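Local coordinates for protein kcn28 (Kitasatospora, PDB 6J31) that belongs to the erythromycin biosynthesis protein CIII-like family of GT-B fold and holds (2E,2'E)-3,3'-(1,2-phenylene)di(prop-2-enoic acid) in a pocket, at residues 83-88 against 109-114; 11-16 against 55-60; 113-118 against 176-181; 103-108 against 123-128. All coordinates share one frame; numbering follows the deposited sequence.

How the contacts relate
From the N terminus, contact 2 comes first: the loop 11-16 after the first strand meets 55-60, the end of strand 53-56 and the loop after it, closing a loop with strand 34-39 inside. Contact 1 opens only afterwards, joining helix 74-96 to the start of helix 112-120. Contact 4 crosses it, since 103-108 falls between the two segments of contact 1 and pairs with 123-128. Contact 3 in turn crosses contact 4, running from helix 112-120 to 176-181, and shares Ala-113 and Arg-114 with contact 1. Tyr-57 links contact 2 to Met-88 of contact 1. Together they tie the parallel sheet of the N-terminal half to the helices on one side and to loops by the ligand pocket.

Contact 1 (83-88 against 109-114); sequences DDAVGM and LAYPAR
Met-88 reaches from helix 74-96 to Pro-112 at the start of helix 112-120, and its side chain carries much of the contact. CB already approaches the proline ring, 4.2 Å from Pro-112 CG. CG then serves as a spacer, held anti to the backbone N (chi1 -169°), which aims the chain toward the other segment. SD rests against the ring, 3.9 Å from Pro-112 CG and about as near to CB and CD, and it also comes within 4.1 Å of Ala-110 CA. The Met-88 and Pro-112 side chains cross at about a right angle. A bend at chi3 (-59°) turns CE out of the line of the chain, where it ends 3.9 Å from the carbonyl O of Leu-109.

One turn earlier, Ala-85 presses on the same proline, with its CB 3.8 Å from Pro-112 CG. The methyl also meets the hydroxyl end of Tyr-111 obliquely, 3.5 Å from OH. Within its own segment Pro-112 CD lies over one face of the Tyr-111 ring, and Trp-164 of helix 152-167 packs on Ala-85, Tyr-111 and Pro-112. The polar link is indirect: water 1 donates to Asp-84 OD2 (2.8 Å) and to Leu-109 O, while Asp-84 OD1 accepts from Ala-60 N. This packing of helix 74-96 on the first turn of helix 112-120 belongs to the layered alpha/beta N-terminal domain of a GT-B fold, beside the pocket where Leu-109 touches the bound ligand.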
loop_
_atom_site.group_PDB
_atom_site.type_symbol
_atom_site.label_atom_id
_atom_site.label_comp_id
_atom_site.label_asym_id
_atom_site.label_seq_id
_atom_site.Cartn_x
_atom_site.Cartn_y
_atom_site.Cartn_z
ATOM N N ASP A 83 -21.033 -3.519 -1.677
ATOM C CA ASP A 83 -21.399 -4.882 -2.050
ATOM C C ASP A 83 -20.442 -5.889 -1.432
ATOM O O ASP A 83 -20.863 -6.945 -0.950
ATOM C CB ASP A 83 -21.414 -5.040 -3.570
ATOM C CG ASP A 83 -22.602 -4.361 -4.224
ATOM O OD1 ASP A 83 -23.533 -3.923 -3.507
ATOM O OD2 ASP A 83 -22.614 -4.294 -5.470
ATOM N N ASP A 84 -19.142 -5.586 -1.459
ATOM C CA ASP A 84 -18.166 -6.491 -0.862
ATOM C C ASP A 84 -18.353 -6.588 0.647
ATOM O O ASP A 84 -18.240 -7.678 1.220
ATOM C CB ASP A 84 -16.747 -6.036 -1.202
ATOM C CG ASP A 84 -15.699 -7.062 -0.810
ATOM O OD1 ASP A 84 -15.793 -8.222 -1.270
ATOM O OD2 ASP A 84 -14.784 -6.705 -0.037
ATOM N N ALA A 85 -18.636 -5.463 1.312
ATOM C CA ALA A 85 -18.866 -5.501 2.754
ATOM C C ALA A 85 -20.100 -6.323 3.095
ATOM O O ALA A 85 -20.085 -7.115 4.045
ATOM C CB ALA A 85 -18.996 -4.081 3.308
ATOM N N VAL A 86 -21.178 -6.154 2.325
ATOM C CA VAL A 86 -22.400 -6.918 2.564
ATOM C C VAL A 86 -22.151 -8.406 2.344
ATOM O O VAL A 86 -22.667 -9.252 3.085
ATOM C CB VAL A 86 -23.536 -6.382 1.669
ATOM C CG1 VAL A 86 -24.727 -7.320 1.674
ATOM C CG2 VAL A 86 -23.955 -4.995 2.130
ATOM N N GLY A 87 -21.363 -8.750 1.321
ATOM C CA GLY A 87 -21.062 -10.150 1.052
ATOM C C GLY A 87 -20.066 -10.764 2.022
ATOM O O GLY A 87 -20.108 -11.970 2.287
ATOM N N MET A 88 -19.105 -9.967 2.496
ATOM C CA MET A 88 -18.038 -10.510 3.333
ATOM C C MET A 88 -18.552 -10.946 4.701
ATOM O O MET A 88 -18.194 -12.022 5.193
ATOM C CB MET A 88 -16.921 -9.478 3.489
ATOM C CG MET A 88 -15.655 -10.024 4.114
ATOM S SD MET A 88 -14.456 -8.735 4.505
ATOM C CE MET A 88 -14.174 -7.992 2.903
ATOM N N LEU A 109 -9.781 -2.444 4.183
ATOM C CA LEU A 109 -10.942 -2.810 3.382
ATOM C C LEU A 109 -11.664 -4.038 3.916
ATOM O O LEU A 109 -12.694 -4.425 3.357
ATOM C CB LEU A 109 -10.521 -3.047 1.923
ATOM C CG LEU A 109 -9.928 -1.849 1.167
ATOM C CD1 LEU A 109 -9.631 -2.197 -0.279
ATOM C CD2 LEU A 109 -10.860 -0.662 1.227
ATOM N N ALA A 110 -11.177 -4.632 5.004
ATOM C CA ALA A 110 -11.801 -5.796 5.617
ATOM C C ALA A 110 -12.512 -5.430 6.917
ATOM O O ALA A 110 -12.629 -6.254 7.829
ATOM C CB ALA A 110 -10.767 -6.893 5.858
ATOM N N TYR A 111 -13.021 -4.205 6.992
ATOM C CA TYR A 111 -13.724 -3.696 8.164
ATOM C C TYR A 111 -14.984 -4.483 8.540
ATOM O O TYR A 111 -15.423 -4.364 9.690
ATOM C CB TYR A 111 -14.076 -2.215 7.968
ATOM C CG TYR A 111 -14.876 -1.936 6.723
ATOM C CD1 TYR A 111 -16.267 -1.955 6.745
ATOM C CD2 TYR A 111 -14.241 -1.667 5.517
ATOM C CE1 TYR A 111 -17.006 -1.706 5.594
ATOM C CE2 TYR A 111 -14.966 -1.421 4.368
ATOM C CZ TYR A 111 -16.344 -1.443 4.409
ATOM O OH TYR A 111 -17.047 -1.201 3.255
ATOM N N PRO A 112 -15.618 -5.276 7.659
ATOM C CA PRO A 112 -16.682 -6.163 8.161
ATOM C C PRO A 112 -16.209 -7.090 9.266
ATOM O O PRO A 112 -17.025 -7.509 10.096
ATOM C CB PRO A 112 -17.115 -6.944 6.912
ATOM C CG PRO A 112 -16.908 -5.983 5.819
ATOM C CD PRO A 112 -15.625 -5.264 6.178
ATOM N N ALA A 113 -14.911 -7.399 9.321
ATOM C CA ALA A 113 -14.393 -8.177 10.438
ATOM C C ALA A 113 -14.571 -7.442 11.759
ATOM O O ALA A 113 -14.807 -8.078 12.792
ATOM C CB ALA A 113 -12.920 -8.518 10.205
ATOM N N ARG A 114 -14.471 -6.109 11.754
ATOM C CA ARG A 114 -14.720 -5.361 12.983
ATOM C C ARG A 114 -16.179 -5.467 13.408
ATOM O O ARG A 114 -16.473 -5.622 14.600
ATOM C CB ARG A 114 -14.335 -3.896 12.810
ATOM C CG ARG A 114 -14.647 -3.046 14.026
ATOM C CD ARG A 114 -14.403 -1.571 13.757
ATOM N NE ARG A 114 -14.611 -0.769 14.959
ATOM C CZ ARG A 114 -14.595 0.560 14.995
ATOM N NH1 ARG A 114 -14.398 1.265 13.889
ATOM N NH2 ARG A 114 -14.783 1.186 16.146
HETATM O O HOH W 1 -14.600 -4.132 0.996
#

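Contact 2 (11-16 against 55-60)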
loop_
_atom_site.group_PDB
_atom_site.type_symbol
_atom_site.label_atom_id
_atom_site.label_comp_id
_atom_site.label_asym_id
_atom_site.label_seq_id
_atom_site.Cartn_x
_atom_site.Cartn_y
_atom_site.Cartn_z
ATOM N N SER A 11 -8.267 -9.910 5.086
ATOM C CA SER A 11 -7.877 -8.897 4.117
ATOM C C SER A 11 -8.660 -9.128 2.833
ATOM O O SER A 11 -9.620 -9.902 2.798
ATOM C CB SER A 11 -6.367 -8.891 3.865
ATOM O OG SER A 11 -6.006 -7.737 3.119
ATOM N N VAL A 12 -8.253 -8.423 1.784
ATOM C CA VAL A 12 -8.938 -8.451 0.495
ATOM C C VAL A 12 -7.915 -8.807 -0.574
ATOM O O VAL A 12 -6.700 -8.652 -0.367
ATOM C CB VAL A 12 -9.616 -7.094 0.192
ATOM C CG1 VAL A 12 -10.575 -6.722 1.315
ATOM C CG2 VAL A 12 -8.563 -6.015 -0.002
ATOM N N PRO A 13 -8.371 -9.280 -1.740
ATOM C CA PRO A 13 -7.422 -9.681 -2.791
ATOM C C PRO A 13 -6.759 -8.525 -3.532
ATOM O O PRO A 13 -5.812 -8.778 -4.289
ATOM C CB PRO A 13 -8.298 -10.510 -3.743
ATOM C CG PRO A 13 -9.662 -9.942 -3.568
ATOM C CD PRO A 13 -9.763 -9.607 -2.108
ATOM N N SER A 14 -7.202 -7.280 -3.338
ATOM C CA SER A 14 -6.565 -6.144 -4.000
ATOM C C SER A 14 -5.081 -6.085 -3.649
ATOM O O SER A 14 -4.682 -6.391 -2.521
ATOM C CB SER A 14 -7.259 -4.842 -3.603
ATOM O OG SER A 14 -8.649 -4.902 -3.875
ATOM N N ARG A 15 -4.260 -5.680 -4.623
ATOM C CA ARG A 15 -2.826 -5.943 -4.519
ATOM C C ARG A 15 -2.147 -5.119 -3.427
ATOM O O ARG A 15 -1.185 -5.592 -2.807
ATOM C CB ARG A 15 -2.136 -5.705 -5.861
ATOM C CG ARG A 15 -0.769 -6.373 -5.925
ATOM C CD ARG A 15 -0.881 -7.776 -5.316
ATOM N NE ARG A 15 0.325 -8.242 -4.636
ATOM C CZ ARG A 15 0.590 -8.054 -3.347
ATOM N NH1 ARG A 15 -0.260 -7.390 -2.575
ATOM N NH2 ARG A 15 1.711 -8.535 -2.830
ATOM N N GLY A 16 -2.615 -3.907 -3.166
ATOM C CA GLY A 16 -1.933 -3.154 -2.135
ATOM C C GLY A 16 -2.222 -3.586 -0.712
ATOM O O GLY A 16 -1.727 -2.958 0.229
ATOM N N VAL A 55 -8.593 -19.176 5.118
ATOM C CA VAL A 55 -10.039 -19.256 5.290
ATOM C C VAL A 55 -10.661 -18.592 4.069
ATOM O O VAL A 55 -10.730 -17.360 4.007
ATOM C CB VAL A 55 -10.480 -18.592 6.606
ATOM C CG1 VAL A 55 -11.996 -18.593 6.743
ATOM C CG2 VAL A 55 -9.827 -19.285 7.788
ATOM N N PRO A 56 -11.093 -19.351 3.065
ATOM C CA PRO A 56 -11.543 -18.726 1.816
ATOM C C PRO A 56 -12.918 -18.093 1.946
ATOM O O PRO A 56 -13.807 -18.611 2.622
ATOM C CB PRO A 56 -11.569 -19.898 0.828
ATOM C CG PRO A 56 -11.882 -21.085 1.693
ATOM C CD PRO A 56 -11.159 -20.825 3.001
ATOM N N TYR A 57 -13.064 -16.931 1.317
ATOM C CA TYR A 57 -14.355 -16.295 1.121
ATOM C C TYR A 57 -14.340 -15.647 -0.253
ATOM O O TYR A 57 -13.280 -15.315 -0.788
ATOM C CB TYR A 57 -14.677 -15.265 2.224
ATOM C CG TYR A 57 -13.995 -13.921 2.065
ATOM C CD1 TYR A 57 -14.534 -12.932 1.247
ATOM C CD2 TYR A 57 -12.810 -13.637 2.736
ATOM C CE1 TYR A 57 -13.912 -11.707 1.095
ATOM C CE2 TYR A 57 -12.183 -12.407 2.590
ATOM C CZ TYR A 57 -12.740 -11.448 1.767
ATOM O OH TYR A 57 -12.135 -10.220 1.606
ATOM N N THR A 58 -15.528 -15.456 -0.817
ATOM C CA THR A 58 -15.664 -14.904 -2.158
ATOM C C THR A 58 -15.729 -13.385 -2.077
ATOM O O THR A 58 -16.648 -12.824 -1.472
ATOM C CB THR A 58 -16.902 -15.463 -2.856
ATOM O OG1 THR A 58 -16.770 -16.883 -2.986
ATOM C CG2 THR A 58 -17.070 -14.841 -4.240
ATOM N N SER A 59 -14.742 -12.730 -2.677
ATOM C CA SER A 59 -14.688 -11.279 -2.709
ATOM C C SER A 59 -15.543 -10.745 -3.847
ATOM O O SER A 59 -15.620 -11.348 -4.922
ATOM C CB SER A 59 -13.247 -10.803 -2.885
ATOM O OG SER A 59 -13.188 -9.402 -3.090
ATOM N N ALA A 60 -16.195 -9.615 -3.601
ATOM C CA ALA A 60 -16.912 -8.895 -4.641
ATOM C C ALA A 60 -16.055 -7.815 -5.287
ATOM O O ALA A 60 -16.522 -7.156 -6.219
ATOM C CB ALA A 60 -18.192 -8.272 -4.074
#
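Tyr-57 sends its hydroxyl to the backbone of Ser-11, donating from OH to Ser-11 O over 2.8 Å. The first torsion aims the ring at the loop 11-16: with chi1 at 79°, CG stands between the backbone N and the carbonyl carbon. The acceptor lies at the ring edge, in its plane, consistent with an O-H directed within that plane. Seen from the carbonyl, the approach is bent, with a C=O...donor angle of 141° and the donor tilted 21° from the carbonyl plane.

Val-12 adds apolar cover. Its CG1, anti to the carbonyl carbon, comes 3.8 Å from Tyr-57 OH and faces Leu-109 as well. Farther along, Pro-13 meets Ser-59 side chain to side chain: CG of the proline ring is 3.7 Å from Ser-59 CB, and CD is 3.6 Å from OG. Ser-59 holds OG anti to its backbone N (chi1 173°), bringing the oxygen alongside the proline ring. There OG accepts from Leu-61 N and makes a weak bond with Asp-84 OD1, while Ser-11 OG turns to His-17 O.

Met-88 and Gln-91 of helix 74-96 pack on Tyr-57. Two loops that follow strands 6-10 and 53-56 are thus joined at the carboxyl-terminal edge of the parallel sheet, the edge where Rossmann-like domains, including those of GT-B proteins, place their pockets.

Contact 3 (113-118 against 176-181); sequences ARVLAM and GDLVNL
The guanidinium of Arg-114 meets Asp-177 O at its edge, in plane, while Leu-181 O and Leu-178 CA approach it obliquely. Both oxygens are reached through NH1, at 3.3 Å for Asp-177 O and 3.1 Å for Leu-181 O. Each bond is weak and bent, with N-H...acceptor angles of 133° and 130°. Leu-181 N also donates to Asp-177 O, at a short 2.6 Å, and NH1, reaching the carbonyls of both residues, spans the turn which that bond closes.

Getting there needs a straight arm: CG is anti to the backbone N (chi1 177°) and the chain stays extended to NE. This joins helix 112-120, the helix of a beta-alpha-beta unit in the Rossmann-like N-terminal domain, to the short helical segment just ahead of strand 185-187.

Leu-178 lies against the arm, the two side chains sliding past each other in opposite directions, with CD2 only 3.5 Å from Arg-114 CD. The same methyl touches Val-115 CG2 at 3.9 Å, where the side chains cross at about a right angle. The carboxylate of Asp-177 points elsewhere and forms a salt bridge with Arg-138.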
loop_
_atom_site.group_PDB
_atom_site.type_symbol
_atom_site.label_atom_id
_atom_site.label_comp_id
_atom_site.label_asym_id
_atom_site.label_seq_id
_atom_site.Cartn_x
_atom_site.Cartn_y
_atom_site.Cartn_z
ATOM N N ALA A 113 -14.911 -7.399 9.321
ATOM C CA ALA A 113 -14.393 -8.177 10.438
ATOM C C ALA A 113 -14.571 -7.442 11.759
ATOM O O ALA A 113 -14.807 -8.078 12.792
ATOM C CB ALA A 113 -12.920 -8.518 10.205
ATOM N N ARG A 114 -14.471 -6.109 11.754
ATOM C CA ARG A 114 -14.720 -5.361 12.983
ATOM C C ARG A 114 -16.179 -5.467 13.408
ATOM O O ARG A 114 -16.473 -5.622 14.600
ATOM C CB ARG A 114 -14.335 -3.896 12.810
ATOM C CG ARG A 114 -14.647 -3.046 14.026
ATOM C CD ARG A 114 -14.403 -1.571 13.757
ATOM N NE ARG A 114 -14.611 -0.769 14.959
ATOM C CZ ARG A 114 -14.595 0.560 14.995
ATOM N NH1 ARG A 114 -14.398 1.265 13.889
ATOM N NH2 ARG A 114 -14.783 1.186 16.146
ATOM N N VAL A 115 -17.105 -5.408 12.444
ATOM C CA VAL A 115 -18.519 -5.583 12.766
ATOM C C VAL A 115 -18.731 -6.934 13.424
ATOM O O VAL A 115 -19.434 -7.053 14.434
ATOM C CB VAL A 115 -19.380 -5.435 11.497
ATOM C CG1 VAL A 115 -20.847 -5.737 11.805
ATOM C CG2 VAL A 115 -19.220 -4.047 10.890
ATOM N N LEU A 116 -18.088 -7.966 12.877
ATOM C CA LEU A 116 -18.170 -9.296 13.460
ATOM C C LEU A 116 -17.570 -9.304 14.862
ATOM O O LEU A 116 -18.146 -9.881 15.793
ATOM C CB LEU A 116 -17.441 -10.281 12.544
ATOM C CG LEU A 116 -17.907 -11.730 12.432
ATOM C CD1 LEU A 116 -16.745 -12.689 12.217
ATOM C CD2 LEU A 116 -18.785 -12.143 13.597
ATOM N N ALA A 117 -16.432 -8.628 15.036
ATOM C CA ALA A 117 -15.791 -8.573 16.345
ATOM C C ALA A 117 -16.675 -7.864 17.359
ATOM O O ALA A 117 -16.724 -8.251 18.532
ATOM C CB ALA A 117 -14.431 -7.886 16.233
ATOM N N MET A 118 -17.369 -6.809 16.930
ATOM C CA MET A 118 -18.283 -6.113 17.829
ATOM C C MET A 118 -19.447 -7.010 18.244
ATOM O O MET A 118 -19.861 -7.000 19.409
ATOM C CB MET A 118 -18.780 -4.833 17.158
ATOM C CG MET A 118 -17.727 -3.729 17.129
ATOM S SD MET A 118 -18.076 -2.422 15.940
ATOM C CE MET A 118 -19.257 -1.443 16.866
ATOM N N GLY A 176 -18.652 6.277 8.709
ATOM C CA GLY A 176 -17.284 6.756 8.583
ATOM C C GLY A 176 -16.386 6.280 9.710
ATOM O O GLY A 176 -15.233 5.905 9.478
ATOM N N ASP A 177 -16.885 6.327 10.946
ATOM C CA ASP A 177 -16.081 5.929 12.099
ATOM C C ASP A 177 -15.706 4.453 12.018
ATOM O O ASP A 177 -14.530 4.091 12.132
ATOM C CB ASP A 177 -16.837 6.241 13.387
ATOM C CG ASP A 177 -16.832 7.717 13.710
ATOM O OD1 ASP A 177 -16.256 8.500 12.920
ATOM O OD2 ASP A 177 -17.404 8.094 14.752
ATOM N N LEU A 178 -16.698 3.585 11.862
ATOM C CA LEU A 178 -16.432 2.261 11.327
ATOM C C LEU A 178 -15.746 2.458 9.985
ATOM O O LEU A 178 -16.205 3.268 9.182
ATOM C CB LEU A 178 -17.751 1.497 11.175
ATOM C CG LEU A 178 -17.918 0.026 10.763
ATOM C CD1 LEU A 178 -17.734 -0.168 9.280
ATOM C CD2 LEU A 178 -17.019 -0.911 11.535
ATOM N N VAL A 179 -14.612 1.779 9.782
ATOM C CA VAL A 179 -13.723 1.883 8.612
ATOM C C VAL A 179 -12.535 2.792 8.917
ATOM O O VAL A 179 -11.384 2.346 8.877
ATOM C CB VAL A 179 -14.404 2.377 7.314
ATOM C CG1 VAL A 179 -13.356 2.624 6.225
ATOM C CG2 VAL A 179 -15.463 1.408 6.821
ATOM N N ASN A 180 -12.790 4.076 9.190
ATOM C CA ASN A 180 -11.713 5.058 9.281
ATOM C C ASN A 180 -11.413 5.544 10.697
ATOM O O ASN A 180 -10.458 6.308 10.879
ATOM C CB ASN A 180 -12.001 6.255 8.366
ATOM C CG ASN A 180 -11.785 5.924 6.900
ATOM O OD1 ASN A 180 -10.948 5.087 6.565
ATOM N ND2 ASN A 180 -12.520 6.592 6.020
ATOM N N LEU A 181 -12.170 5.110 11.702
ATOM C CA LEU A 181 -11.848 5.360 13.109
ATOM C C LEU A 181 -11.826 4.028 13.854
ATOM O O LEU A 181 -12.688 3.757 14.698
ATOM C CB LEU A 181 -12.855 6.322 13.739
ATOM C CG LEU A 181 -12.547 6.812 15.156
ATOM C CD1 LEU A 181 -11.446 7.858 15.128
ATOM C CD2 LEU A 181 -13.804 7.331 15.857
#

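Contact 4 (103-108 against 123-128); sequences VFLYDV and PSIQIS
Strands 103-107 and 124-128 pair in parallel inside the central sheet of the N-terminal domain, their axes 26° apart in direction and 4.5 Å apart at closest approach. Four backbone bonds fix the register: Phe-104 N to Pro-123 O, Ile-125 N to Phe-104 O, Tyr-106 N to Ile-125 O, and Ile-127 N to Tyr-106 O, the last being the shortest at 2.7 Å.

On one face Tyr-106 leans over its neighbour strand. Its chi1 of 64° puts CG between the backbone N and the carbonyl carbon, and the ring receives Gln-126 CA over one face in a CH-pi contact, 3.9 Å from CA to the centroid. Water 2 links Tyr-106 OH (2.9 Å) with Ser-124 OG. On the other face Leu-105 and Ile-125 lie side by side, pointing the same way, with CD2 of Leu-105 3.8 Å from Ile-125 CB. At the carboxyl end Val-108 CG2 packs on Ser-128 CA at 3.5 Å, and Val-108 also touches the bound ligand.

Helix 112-120 completes this beta-alpha-beta crossover and covers Phe-104 and Tyr-106, helix 382-391 covers Leu-105 and Ile-125, and strands 6-10 and 185-187 flank the pair.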
loop_
_atom_site.group_PDB
_atom_site.type_symbol
_atom_site.label_atom_id
_atom_site.label_comp_id
_atom_site.label_asym_id
_atom_site.label_seq_id
_atom_site.Cartn_x
_atom_site.Cartn_y
_atom_site.Cartn_z
ATOM N N VAL A 103 -8.610 -12.601 18.725
ATOM C CA VAL A 103 -8.541 -11.241 18.213
ATOM C C VAL A 103 -8.714 -11.294 16.702
ATOM O O VAL A 103 -8.302 -12.252 16.043
ATOM C CB VAL A 103 -7.213 -10.555 18.622
ATOM C CG1 VAL A 103 -6.027 -11.330 18.085
ATOM C CG2 VAL A 103 -7.175 -9.113 18.144
ATOM N N PHE A 104 -9.342 -10.255 16.160
ATOM C CA PHE A 104 -9.500 -10.076 14.724
ATOM C C PHE A 104 -8.521 -9.009 14.250
ATOM O O PHE A 104 -8.569 -7.868 14.719
ATOM C CB PHE A 104 -10.927 -9.652 14.373
ATOM C CG PHE A 104 -11.856 -10.792 14.106
ATOM C CD1 PHE A 104 -11.732 -11.546 12.950
ATOM C CD2 PHE A 104 -12.871 -11.100 14.999
ATOM C CE1 PHE A 104 -12.593 -12.594 12.693
ATOM C CE2 PHE A 104 -13.740 -12.149 14.744
ATOM C CZ PHE A 104 -13.596 -12.895 13.591
ATOM N N LEU A 105 -7.636 -9.382 13.332
ATOM C CA LEU A 105 -6.802 -8.434 12.604
ATOM C C LEU A 105 -7.424 -8.239 11.231
ATOM O O LEU A 105 -7.800 -9.219 10.582
ATOM C CB LEU A 105 -5.368 -8.944 12.448
ATOM C CG LEU A 105 -4.573 -9.382 13.677
ATOM C CD1 LEU A 105 -3.131 -9.706 13.272
ATOM C CD2 LEU A 105 -4.625 -8.346 14.792
ATOM N N TYR A 106 -7.547 -6.991 10.789
ATOM C CA TYR A 106 -8.197 -6.756 9.508
ATOM C C TYR A 106 -7.562 -5.597 8.754
ATOM O O TYR A 106 -7.286 -4.540 9.324
ATOM C CB TYR A 106 -9.701 -6.501 9.698
ATOM C CG TYR A 106 -10.036 -5.246 10.474
ATOM C CD1 TYR A 106 -9.978 -5.221 11.863
ATOM C CD2 TYR A 106 -10.433 -4.090 9.813
ATOM C CE1 TYR A 106 -10.292 -4.070 12.568
ATOM C CE2 TYR A 106 -10.745 -2.944 10.506
ATOM C CZ TYR A 106 -10.671 -2.936 11.880
ATOM O OH TYR A 106 -10.987 -1.784 12.553
ATOM N N ASP A 107 -7.376 -5.798 7.455
ATOM C CA ASP A 107 -6.978 -4.730 6.557
ATOM C C ASP A 107 -8.066 -3.654 6.518
ATOM O O ASP A 107 -9.212 -3.888 6.906
ATOM C CB ASP A 107 -6.735 -5.305 5.163
ATOM C CG ASP A 107 -6.482 -4.242 4.128
ATOM O OD1 ASP A 107 -5.346 -3.732 4.063
ATOM O OD2 ASP A 107 -7.442 -3.882 3.417
ATOM N N VAL A 108 -7.689 -2.460 6.039
ATOM C CA VAL A 108 -8.611 -1.322 6.009
ATOM C C VAL A 108 -9.893 -1.674 5.263
ATOM O O VAL A 108 -10.989 -1.256 5.655
ATOM C CB VAL A 108 -7.929 -0.095 5.371
ATOM C CG1 VAL A 108 -8.841 1.128 5.434
ATOM C CG2 VAL A 108 -6.626 0.200 6.050
ATOM N N PRO A 123 -11.860 -8.366 20.676
ATOM C CA PRO A 123 -11.079 -7.191 20.266
ATOM C C PRO A 123 -10.624 -7.305 18.816
ATOM O O PRO A 123 -10.394 -8.400 18.296
ATOM C CB PRO A 123 -9.886 -7.187 21.232
ATOM C CG PRO A 123 -9.830 -8.563 21.808
ATOM C CD PRO A 123 -11.219 -9.124 21.762
ATOM N N SER A 124 -10.525 -6.146 18.158
ATOM C CA SER A 124 -10.101 -6.041 16.770
ATOM C C SER A 124 -9.004 -4.990 16.626
ATOM O O SER A 124 -8.959 -4.007 17.372
ATOM C CB SER A 124 -11.282 -5.690 15.855
ATOM O OG SER A 124 -11.736 -4.366 16.087
ATOM N N ILE A 125 -8.101 -5.225 15.674
ATOM C CA ILE A 125 -7.003 -4.312 15.363
ATOM C C ILE A 125 -6.953 -4.113 13.857
ATOM O O ILE A 125 -6.816 -5.086 13.107
ATOM C CB ILE A 125 -5.647 -4.832 15.869
ATOM C CG1 ILE A 125 -5.703 -5.144 17.362
ATOM C CG2 ILE A 125 -4.542 -3.826 15.553
ATOM C CD1 ILE A 125 -4.515 -5.919 17.851
ATOM N N GLN A 126 -7.029 -2.863 13.415
ATOM C CA GLN A 126 -6.888 -2.568 11.999
ATOM C C GLN A 126 -5.421 -2.626 11.588
ATOM O O GLN A 126 -4.535 -2.194 12.333
ATOM C CB GLN A 126 -7.459 -1.189 11.682
ATOM C CG GLN A 126 -7.371 -0.800 10.218
ATOM C CD GLN A 126 -7.455 0.702 10.024
ATOM O OE1 GLN A 126 -6.547 1.438 10.415
ATOM N NE2 GLN A 126 -8.556 1.167 9.448
ATOM N N ILE A 127 -5.168 -3.181 10.407
ATOM C CA ILE A 127 -3.844 -3.195 9.793
ATOM C C ILE A 127 -3.926 -2.308 8.557
ATOM O O ILE A 127 -4.519 -2.697 7.545
ATOM C CB ILE A 127 -3.392 -4.616 9.430
ATOM C CG1 ILE A 127 -3.613 -5.570 10.606
ATOM C CG2 ILE A 127 -1.920 -4.626 9.021
ATOM C CD1 ILE A 127 -2.670 -5.345 11.775
ATOM N N SER A 128 -3.348 -1.108 8.635
ATOM C CA SER A 128 -3.449 -0.142 7.545
ATOM C C SER A 128 -2.200 -0.189 6.684
ATOM O O SER A 128 -1.099 0.071 7.195
ATOM C CB SER A 128 -3.652 1.265 8.091
ATOM O OG SER A 128 -3.627 2.206 7.032
HETATM O O HOH W 2 -10.858 -1.781 15.402
HETATM O O HOH W 3 -3.151 -4.454 5.222
#